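Long-range contact in pectate lyase (Paenibacillus sp. 0602, PDB 5GT5), which cleaves polygalacturonate by elimination and probably also pectins of varying methyl esterification, probably acting within the chain and with the help of calcium: residues Lys93-Gly98 with Ala116-Arg121. The protein carries 1 engineered substitution. Numbering follows the deposited sequence.
Sequences KITVDG and AISVKR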
ATOM      1  N   LYS A  93      -7.821   2.435 -25.353  1.00  9.56           N
ATOM      2  CA  LYS A  93      -7.328   2.005 -24.049  1.00 10.13           C
ATOM      3  C   LYS A  93      -6.883   3.251 -23.305  1.00  9.42           C
ATOM      4  O   LYS A  93      -6.070   4.021 -23.811  1.00  9.71           O
ATOM      5  CB  LYS A  93      -6.152   1.042 -24.178  1.00  8.89           C
ATOM      6  CG  LYS A  93      -5.692   0.558 -22.819  1.00 11.32           C
ATOM      7  CD  LYS A  93      -4.462  -0.332 -22.902  1.00 14.12           C
ATOM      8  CE  LYS A  93      -4.860  -1.733 -23.270  1.00 24.33           C
ATOM      9  NZ  LYS A  93      -3.669  -2.649 -23.246  1.00 30.07           N
ATOM     10  N   ILE A  94      -7.439   3.454 -22.110  1.00  8.04           N
ATOM     11  CA  ILE A  94      -7.143   4.641 -21.304  1.00  7.65           C
ATOM     12  C   ILE A  94      -6.341   4.198 -20.107  1.00  8.22           C
ATOM     13  O   ILE A  94      -6.814   3.389 -19.299  1.00  9.05           O
ATOM     14  CB  ILE A  94      -8.428   5.328 -20.852  1.00  7.04           C
ATOM     15  CG1 ILE A  94      -9.306   5.707 -22.066  1.00  8.30           C
ATOM     16  CG2 ILE A  94      -8.064   6.535 -20.021  1.00  9.75           C
ATOM     17  CD1 ILE A  94     -10.738   6.011 -21.742  1.00 10.55           C
ATOM     18  N   THR A  95      -5.098   4.679 -20.019  1.00  7.52           N
ATOM     19  CA  THR A  95      -4.188   4.226 -18.971  1.00  9.87           C
ATOM     20  C   THR A  95      -4.007   5.285 -17.894  1.00  9.31           C
ATOM     21  O   THR A  95      -3.407   6.344 -18.156  1.00 11.64           O
ATOM     22  CB  THR A  95      -2.811   3.834 -19.537  1.00  9.71           C
ATOM     23  OG1 THR A  95      -2.987   2.769 -20.476  1.00 10.56           O
ATOM     24  CG2 THR A  95      -1.904   3.324 -18.427  1.00 12.15           C
ATOM     25  N   VAL A  96      -4.488   4.969 -16.693  1.00  8.26           N
ATOM     26  CA  VAL A  96      -4.336   5.794 -15.508  1.00  8.67           C
ATOM     27  C   VAL A  96      -3.060   5.346 -14.842  1.00  7.31           C
ATOM     28  O   VAL A  96      -3.011   4.230 -14.284  1.00  7.93           O
ATOM     29  CB  VAL A  96      -5.537   5.549 -14.568  1.00  7.61           C
ATOM     30  CG1 VAL A  96      -5.410   6.300 -13.266  1.00  8.20           C
ATOM     31  CG2 VAL A  96      -6.857   5.948 -15.271  1.00 10.34           C
ATOM     32  N   ASP A  97      -2.026   6.193 -14.900  1.00  6.55           N
ATOM     33  CA  ASP A  97      -0.661   5.789 -14.560  1.00  7.06           C
ATOM     34  C   ASP A  97      -0.079   6.714 -13.496  1.00  8.03           C
ATOM     35  O   ASP A  97      -0.091   7.939 -13.641  1.00  9.84           O
ATOM     36  CB  ASP A  97       0.215   5.865 -15.826  1.00  9.81           C
ATOM     37  CG  ASP A  97       1.597   5.241 -15.656  1.00 12.60           C
ATOM     38  OD1 ASP A  97       1.982   4.831 -14.544  1.00 12.42           O
ATOM     39  OD2 ASP A  97       2.316   5.168 -16.676  1.00 18.40           O
ATOM     40  N   GLY A  98       0.365   6.142 -12.391  1.00  6.14           N
ATOM     41  CA  GLY A  98       1.115   6.928 -11.430  1.00  8.20           C
ATOM     42  C   GLY A  98       0.289   7.824 -10.531  1.00  8.90           C
ATOM     43  O   GLY A  98       0.828   8.772  -9.955  1.00 10.67           O
ATOM     44  N   ALA A 116     -11.360   0.471 -22.884  1.00  7.11           N
ATOM     45  CA  ALA A 116     -10.798  -0.237 -21.731  1.00  7.29           C
ATOM     46  C   ALA A 116     -10.059   0.748 -20.839  1.00  6.39           C
ATOM     47  O   ALA A 116      -9.434   1.693 -21.334  1.00  8.52           O
ATOM     48  CB  ALA A 116      -9.787  -1.287 -22.214  1.00  7.37           C
ATOM     49  N   ILE A 117     -10.121   0.520 -19.530  1.00  6.25           N
ATOM     50  CA  ILE A 117      -9.354   1.305 -18.545  1.00  6.42           C
ATOM     51  C   ILE A 117      -8.271   0.427 -17.942  1.00  6.42           C
ATOM     52  O   ILE A 117      -8.542  -0.693 -17.498  1.00  7.31           O
ATOM     53  CB  ILE A 117     -10.229   1.875 -17.444  1.00  7.84           C
ATOM     54  CG1 ILE A 117     -11.198   2.902 -18.059  1.00 12.35           C
ATOM     55  CG2 ILE A 117      -9.335   2.558 -16.331  1.00  8.78           C
ATOM     56  CD1 ILE A 117     -12.155   3.487 -17.076  1.00 16.37           C
ATOM     57  N   SER A 118      -7.037   0.926 -17.952  1.00  6.67           N
ATOM     58  CA  SER A 118      -5.912   0.245 -17.328  1.00  7.66           C
ATOM     59  C   SER A 118      -5.397   1.147 -16.222  1.00  9.95           C
ATOM     60  O   SER A 118      -5.087   2.315 -16.463  1.00 10.79           O
ATOM     61  CB  SER A 118      -4.828  -0.001 -18.369  1.00 11.24           C
ATOM     62  OG  SER A 118      -3.627  -0.501 -17.791  1.00 16.76           O
ATOM     63  N   VAL A 119      -5.381   0.625 -15.003  1.00  7.52           N
ATOM     64  CA  VAL A 119      -4.806   1.345 -13.870  1.00  7.11           C
ATOM     65  C   VAL A 119      -3.452   0.747 -13.593  1.00  5.83           C
ATOM     66  O   VAL A 119      -3.333  -0.449 -13.307  1.00  8.67           O
ATOM     67  CB  VAL A 119      -5.688   1.258 -12.627  1.00  5.89           C
ATOM     68  CG1 VAL A 119      -5.029   1.993 -11.443  1.00  8.89           C
ATOM     69  CG2 VAL A 119      -7.111   1.811 -12.909  1.00  9.76           C
ATOM     70  N   LYS A 120      -2.401   1.544 -13.733  1.00  6.74           N
ATOM     71  CA  LYS A 120      -1.027   1.042 -13.551  1.00  5.95           C
ATOM     72  C   LYS A 120      -0.299   1.898 -12.558  1.00  6.49           C
ATOM     73  O   LYS A 120      -0.437   3.114 -12.571  1.00  7.29           O
ATOM     74  CB  LYS A 120      -0.216   1.111 -14.854  1.00  9.03           C
ATOM     75  CG  LYS A 120      -0.737   0.193 -15.941  1.00 10.99           C
ATOM     76  CD  LYS A 120       0.115   0.283 -17.200  1.00 12.39           C
ATOM     77  CE  LYS A 120      -0.362  -0.697 -18.286  1.00 22.43           C
ATOM     78  NZ  LYS A 120       0.534  -0.602 -19.480  1.00 28.72           N
ATOM     79  N   ARG A 121       0.477   1.241 -11.710  1.00  7.05           N
ATOM     80  CA  ARG A 121       1.425   1.955 -10.830  1.00  7.72           C
ATOM     81  C   ARG A 121       0.716   3.059 -10.036  1.00  5.25           C
ATOM     82  O   ARG A 121       1.251   4.157  -9.857  1.00  7.53           O
ATOM     83  CB  ARG A 121       2.593   2.513 -11.649  1.00  8.95           C
ATOM     84  CG  ARG A 121       3.497   1.454 -12.259  1.00 11.32           C
ATOM     85  CD  ARG A 121       4.494   2.069 -13.247  1.00 12.11           C
ATOM     86  NE  ARG A 121       3.885   2.543 -14.492  1.00 15.74           N
ATOM     87  CZ  ARG A 121       3.797   1.837 -15.621  1.00 18.49           C
ATOM     88  NH1 ARG A 121       4.254   0.586 -15.672  1.00 23.03           N
ATOM     89  NH2 ARG A 121       3.231   2.383 -16.695  1.00 19.06           N
TER
HETATM   90  O   HOH W   1      -1.034   0.872 -21.162  1.00 37.95           O
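Arg121 reaches back over the end of its own strand to grip the carboxylate of Asp97 side-on. Arg121 NE donates to Asp97 OD1 at 3.0 Å, on the syn side of that oxygen, while NH2 of the same arginine points almost straight at Asp97 OD2 at 2.9 Å, with an N-H...O angle of 175°. The match is not flat: OD2 lies in the guanidinium plane, yet NH2 meets it from above the carboxylate, and the two planes stand 54° apart. A bend at chi3 (-71°) turns the guanidinium of Arg121 back over its neighbour, so that CB of Lys120 sits 4.1 Å above the centre of one face. Lys120 itself runs out extended, its CD passing 3.9 Å from CG2 of Thr95; a water then joins the two side chains, accepting from Lys120 NZ and hydrogen-bonded to Thr95 OG1. Beneath these groups the backbones of 93-97 and 116-120 pair in parallel, forming neighbouring rungs of one sheet of the right-handed parallel beta-helix of polysaccharide lyase family 1. Ile94 and Val96 each both donate and accept in the ladder, and Gly98 N prolongs it past the strand to Lys120 O at 3.1 Å. On the other face Ile94, Val96, Ile117 and Val119 turn into the coil, where equivalent side chains stack from rung to rung: Val96 CB lies 4.4 Å from Val119 CG2, and Val119 continues the row onto Leu156 of the next strand. At the opposite end of the pairing, Ala116 lies near Asp152, a probable calcium ligand.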